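Local structure of HmuY protein (Prevotella intermedia, 6R2H) at residues T80-L86 with A101-D107; K36-Y42 with E122-V128. The protein probably acts as a hemophore-like haem-binding protein of the HmuY family, here without haem, capturing haem for the bacterium. All coordinates share one frame; numbering follows the deposited sequence.

Contact 1 (T80-L86 with A101-D107); sequences TNNGEVL and AGNYVAD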
# COMPACT_ATOMS: atom_id res chain seq x y z
N THR A 80 6.27 -2.42 -1.76
CA THR A 80 7.54 -2.31 -1.06
C THR A 80 8.64 -2.02 -2.07
O THR A 80 8.52 -2.34 -3.26
CB THR A 80 7.86 -3.56 -0.22
OG1 THR A 80 8.22 -4.59 -1.13
CG2 THR A 80 6.70 -4.03 0.64
N ASN A 81 9.71 -1.39 -1.58
CA ASN A 81 10.92 -1.16 -2.34
C ASN A 81 11.84 -2.36 -2.16
O ASN A 81 12.70 -2.35 -1.29
CB ASN A 81 11.58 0.14 -1.89
CG ASN A 81 12.69 0.57 -2.82
OD1 ASN A 81 13.01 -0.15 -3.76
ND2 ASN A 81 13.26 1.73 -2.58
N ASN A 82 11.60 -3.40 -2.97
CA ASN A 82 12.41 -4.61 -2.97
C ASN A 82 12.35 -5.31 -1.60
O ASN A 82 13.37 -5.66 -1.01
CB ASN A 82 13.79 -4.29 -3.54
CG ASN A 82 14.41 -5.40 -4.37
OD1 ASN A 82 13.76 -6.39 -4.71
ND2 ASN A 82 15.68 -5.24 -4.71
N GLY A 83 11.12 -5.52 -1.10
CA GLY A 83 10.90 -6.12 0.21
C GLY A 83 10.05 -7.39 0.14
O GLY A 83 9.35 -7.65 -0.85
N GLU A 84 10.12 -8.18 1.22
CA GLU A 84 9.32 -9.37 1.39
C GLU A 84 8.58 -9.24 2.71
O GLU A 84 9.16 -8.76 3.68
CB GLU A 84 10.22 -10.60 1.45
CG GLU A 84 10.90 -10.92 0.13
CD GLU A 84 11.84 -12.11 0.20
OE1 GLU A 84 12.79 -12.08 1.04
OE2 GLU A 84 11.61 -13.07 -0.57
N VAL A 85 7.31 -9.68 2.74
CA VAL A 85 6.42 -9.40 3.85
C VAL A 85 5.85 -10.72 4.39
O VAL A 85 5.55 -11.63 3.63
CB VAL A 85 5.28 -8.43 3.45
CG1 VAL A 85 4.30 -8.18 4.59
CG2 VAL A 85 5.82 -7.12 2.91
N LEU A 86 5.72 -10.78 5.73
CA LEU A 86 5.03 -11.86 6.40
C LEU A 86 4.13 -11.24 7.46
O LEU A 86 4.62 -10.54 8.34
CB LEU A 86 6.06 -12.79 7.06
CG LEU A 86 5.44 -13.81 8.03
CD1 LEU A 86 4.73 -14.93 7.27
CD2 LEU A 86 6.49 -14.37 8.98
N ALA A 101 11.10 -16.59 11.43
CA ALA A 101 11.12 -17.37 10.21
C ALA A 101 9.69 -17.60 9.73
O ALA A 101 8.75 -17.56 10.53
CB ALA A 101 11.86 -18.67 10.42
N GLY A 102 9.53 -17.82 8.42
CA GLY A 102 8.23 -18.05 7.83
C GLY A 102 8.23 -17.77 6.33
O GLY A 102 9.29 -17.65 5.72
N ASN A 103 7.03 -17.68 5.74
CA ASN A 103 6.91 -17.52 4.30
C ASN A 103 6.70 -16.06 3.95
O ASN A 103 5.58 -15.53 4.04
CB ASN A 103 5.90 -18.51 3.71
CG ASN A 103 6.32 -19.94 3.99
OD1 ASN A 103 5.49 -20.81 4.21
ND2 ASN A 103 7.63 -20.18 4.01
N TYR A 104 7.79 -15.41 3.55
CA TYR A 104 7.79 -14.00 3.22
C TYR A 104 7.32 -13.83 1.77
O TYR A 104 7.71 -14.61 0.90
CB TYR A 104 9.16 -13.41 3.54
CG TYR A 104 9.37 -13.16 5.01
CD1 TYR A 104 9.63 -14.20 5.89
CD2 TYR A 104 9.33 -11.87 5.53
CE1 TYR A 104 9.82 -13.98 7.24
CE2 TYR A 104 9.54 -11.62 6.87
CZ TYR A 104 9.78 -12.68 7.73
OH TYR A 104 9.96 -12.44 9.06
N VAL A 105 6.50 -12.80 1.51
CA VAL A 105 5.88 -12.62 0.20
C VAL A 105 6.47 -11.41 -0.52
O VAL A 105 6.45 -10.32 0.04
CB VAL A 105 4.35 -12.49 0.31
CG1 VAL A 105 3.72 -12.47 -1.08
CG2 VAL A 105 3.73 -13.58 1.18
N ALA A 106 6.95 -11.61 -1.76
CA ALA A 106 7.47 -10.53 -2.60
C ALA A 106 6.33 -9.80 -3.31
O ALA A 106 5.21 -10.31 -3.38
CB ALA A 106 8.45 -11.09 -3.61
N ASP A 107 6.61 -8.60 -3.83
CA ASP A 107 5.66 -7.85 -4.64
C ASP A 107 5.43 -8.59 -5.95
O ASP A 107 6.34 -9.21 -6.48
CB ASP A 107 6.11 -6.41 -4.89
CG ASP A 107 6.17 -5.54 -3.64
OD1 ASP A 107 6.22 -6.10 -2.53
OD2 ASP A 107 6.20 -4.29 -3.80
O HOH W 1 8.95 -7.21 -3.29
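Thr80 and Asp107 meet through two hydrogen bonds. The backbone N of Thr80 donates to Asp107 OD2 at 2.8 Å. This bond is nearly straight (170°) and uses the syn lone pair. Thr80 OG1 donates to Asp107 OD1 at 2.9 Å, from above the carboxylate plane. Chi1 of 73° sets OG1 between the backbone N and the carbonyl carbon of Thr80, on the side of the acid. Asn133 ND2 also bonds to Asp107 OD1. A water bridges the same end, accepting from Asp107 N and donating to Gly83 O.

Backbone bonds join Val85 and Val105, an antiparallel hydrogen-bonded pair. Val85 N gives to Val105 O at 2.9 Å, and Val105 N to Val85 O at 2.6 Å.

The apolar part is a CH-pi contact. Leu86 CB sits over the centre of the Tyr104 ring, 3.6 Å from its centroid. Leu86 CD2 reaches on toward Tyr104 CE1 at 3.8 Å, and Glu84 O lies at the ring edge. Tyr104 OH bonds to Pro100 O.

Strands 83-87 and 105-115 are neighbours in the large antiparallel sheet. Asp107 also holds Thr80, the end of strand 77-80 in the smaller sheet. Gripped at both oxygens, its carboxylate is fixed in rotation; the opposite end rests on the CH-pi contact.

Contact 2 (K36-Y42 with E122-V128); sequences KREFRKY and EGVLGMV
Met127 lies across the guanidinium group of Arg40. Its CB stands 3.7 Å above the plane, over the centre of the group, and Met127 CG is 3.6 Å from Arg40 NH1. The two side chains cross at about a right angle. The arginine chain is extended from CG to NE, which carries its flat end along the strand to the methionine. Arg40 NE forms a salt bridge with Glu38 OE1 at 3.0 Å, meeting the carboxylate from above its plane. NH1 has a second acidic partner, Asp111 on strand 105-115. The two acids probably balance the charge of the guanidinium and limit its rotation, while methionine covers one face.

Tyr42 lies on the same side of the sheet as Arg40 and Met127. Its CE2 touches Leu125 CD1 at 3.7 Å, and its OH lies at the guanidinium edge, 3.9 Å from Met127 CG. Tyr50 meets the ring of Tyr42 with the planes steeply inclined.

Strands 37-42 and 124-128 run antiparallel as neighbours in the large sheet of this HmuY-family fold. Glu38 with Met127 and Arg40 with Leu125 are hydrogen-bonded pairs, two bonds each. Tyr42 N adds a bond to Gly123 O at 3.0 Å. Gly123, with positive phi, follows the short helix 119-122 and leads the chain into the strand.

On the face that carries Phe39, Val124 and Lys41, Gly126 CA makes an off-centre CH-pi contact with the Phe39 ring, 4.1 Å from its centroid. Val124 CG1 lies at the ring edge. Lys41 CG is anti to its backbone N (chi1 -167°), and the chain bends at its last torsion (71°). Lys41 NZ thereby donates to Glu122 O at 3.0 Å, in the carbonyl plane and on a lone pair. At the far end Val128 CG2 packs on Arg37 CG.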
# COMPACT_ATOMS: atom_id res chain seq x y z
N LYS A 36 1.19 4.17 -17.44
CA LYS A 36 0.19 4.34 -18.48
C LYS A 36 -1.16 3.85 -17.95
O LYS A 36 -1.23 2.91 -17.16
CB LYS A 36 0.62 3.70 -19.80
CG LYS A 36 0.67 2.18 -19.84
CD LYS A 36 0.93 1.63 -21.23
CE LYS A 36 1.50 0.22 -21.24
NZ LYS A 36 2.71 0.12 -22.09
N ARG A 37 -2.22 4.54 -18.37
CA ARG A 37 -3.57 4.20 -17.92
C ARG A 37 -4.39 3.62 -19.07
O ARG A 37 -4.26 4.03 -20.22
CB ARG A 37 -4.28 5.43 -17.36
CG ARG A 37 -3.36 6.38 -16.63
CD ARG A 37 -4.15 7.57 -16.19
NE ARG A 37 -3.66 8.09 -14.93
CZ ARG A 37 -4.23 9.10 -14.32
NH1 ARG A 37 -5.29 9.67 -14.89
NH2 ARG A 37 -3.77 9.54 -13.16
N GLU A 38 -5.25 2.66 -18.71
CA GLU A 38 -6.24 2.07 -19.60
C GLU A 38 -7.61 2.39 -19.02
O GLU A 38 -7.85 2.10 -17.84
CB GLU A 38 -5.98 0.56 -19.64
CG GLU A 38 -6.58 -0.18 -20.82
CD GLU A 38 -5.92 -1.53 -21.02
OE1 GLU A 38 -6.52 -2.56 -20.62
OE2 GLU A 38 -4.80 -1.55 -21.54
N PHE A 39 -8.48 3.03 -19.82
CA PHE A 39 -9.86 3.20 -19.40
C PHE A 39 -10.64 1.98 -19.86
O PHE A 39 -10.62 1.63 -21.03
CB PHE A 39 -10.43 4.56 -19.81
CG PHE A 39 -9.80 5.69 -19.03
CD1 PHE A 39 -8.61 6.27 -19.46
CD2 PHE A 39 -10.38 6.14 -17.85
CE1 PHE A 39 -8.02 7.28 -18.72
CE2 PHE A 39 -9.79 7.16 -17.12
CZ PHE A 39 -8.61 7.73 -17.55
N ARG A 40 -11.29 1.34 -18.88
CA ARG A 40 -11.94 0.06 -19.12
C ARG A 40 -13.43 0.21 -18.84
O ARG A 40 -13.80 0.71 -17.77
CB ARG A 40 -11.32 -0.98 -18.21
CG ARG A 40 -9.84 -1.24 -18.48
CD ARG A 40 -9.31 -2.46 -17.76
NE ARG A 40 -7.87 -2.60 -17.96
CZ ARG A 40 -7.05 -3.18 -17.08
NH1 ARG A 40 -7.54 -3.67 -15.95
NH2 ARG A 40 -5.76 -3.27 -17.33
N LYS A 41 -14.26 -0.20 -19.82
CA LYS A 41 -15.71 -0.26 -19.64
C LYS A 41 -16.10 -1.70 -19.35
O LYS A 41 -15.75 -2.60 -20.12
CB LYS A 41 -16.45 0.24 -20.88
CG LYS A 41 -17.93 0.53 -20.69
CD LYS A 41 -18.61 0.91 -21.99
CE LYS A 41 -20.02 1.42 -21.80
NZ LYS A 41 -20.03 2.76 -21.17
N TYR A 42 -16.81 -1.91 -18.23
CA TYR A 42 -17.13 -3.25 -17.75
C TYR A 42 -18.59 -3.60 -18.06
O TYR A 42 -19.48 -2.80 -17.81
CB TYR A 42 -16.80 -3.37 -16.26
CG TYR A 42 -15.33 -3.32 -15.92
CD1 TYR A 42 -14.53 -4.45 -16.00
CD2 TYR A 42 -14.74 -2.14 -15.49
CE1 TYR A 42 -13.18 -4.41 -15.69
CE2 TYR A 42 -13.39 -2.08 -15.18
CZ TYR A 42 -12.60 -3.22 -15.28
OH TYR A 42 -11.27 -3.19 -14.97
N GLU A 122 -20.75 5.61 -16.20
CA GLU A 122 -20.46 4.88 -17.43
C GLU A 122 -20.01 3.44 -17.18
O GLU A 122 -19.90 2.65 -18.13
CB GLU A 122 -19.36 5.56 -18.24
CG GLU A 122 -19.77 6.89 -18.86
CD GLU A 122 -18.65 7.59 -19.59
OE1 GLU A 122 -18.23 7.06 -20.64
OE2 GLU A 122 -18.18 8.65 -19.10
N GLY A 123 -19.71 3.11 -15.91
CA GLY A 123 -19.11 1.83 -15.57
C GLY A 123 -17.70 1.69 -16.15
O GLY A 123 -17.31 0.61 -16.62
N VAL A 124 -16.96 2.81 -16.14
CA VAL A 124 -15.60 2.87 -16.66
C VAL A 124 -14.64 3.16 -15.51
O VAL A 124 -14.94 3.98 -14.64
CB VAL A 124 -15.47 3.92 -17.79
CG1 VAL A 124 -14.01 4.24 -18.13
CG2 VAL A 124 -16.23 3.53 -19.05
N LEU A 125 -13.49 2.50 -15.54
CA LEU A 125 -12.41 2.73 -14.58
C LEU A 125 -11.09 2.92 -15.33
O LEU A 125 -10.80 2.16 -16.26
CB LEU A 125 -12.29 1.52 -13.66
CG LEU A 125 -13.40 1.35 -12.62
CD1 LEU A 125 -13.36 -0.05 -12.03
CD2 LEU A 125 -13.27 2.39 -11.52
N GLY A 126 -10.32 3.92 -14.87
CA GLY A 126 -8.91 4.04 -15.19
C GLY A 126 -8.07 3.13 -14.30
O GLY A 126 -8.06 3.28 -13.08
N MET A 127 -7.35 2.20 -14.94
CA MET A 127 -6.55 1.18 -14.28
C MET A 127 -5.09 1.36 -14.70
O MET A 127 -4.83 1.69 -15.86
CB MET A 127 -6.99 -0.19 -14.79
CG MET A 127 -8.44 -0.52 -14.50
SD MET A 127 -8.65 -1.06 -12.79
CE MET A 127 -9.39 0.43 -12.14
N VAL A 128 -4.15 1.07 -13.79
CA VAL A 128 -2.73 1.05 -14.15
C VAL A 128 -2.12 -0.25 -13.66
O VAL A 128 -2.36 -0.68 -12.52
CB VAL A 128 -1.99 2.29 -13.59
CG1 VAL A 128 -0.49 2.24 -13.81
CG2 VAL A 128 -2.56 3.57 -14.15

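From the N terminus, the chain first enters contact 2 at residues 36-42. It then runs through strands 50-56, 71-74 and 77-80 to residues 80-86, where contact 1 begins. A loop of 14 residues returns it to 101-107, which closes contact 1. Strand 105-115 and the short helix 119-122 follow, and residues 122-128 close contact 2. Contact 1 is therefore nested in the longer loop closed by contact 2. Their centres are about 29 Å apart and they do not touch. Strands 105-115 and 124-132 lie side by side and link the two contacts within the large sheet. Contact 1 also joins the end of strand 77-80, in the four-stranded sheet, to this large one.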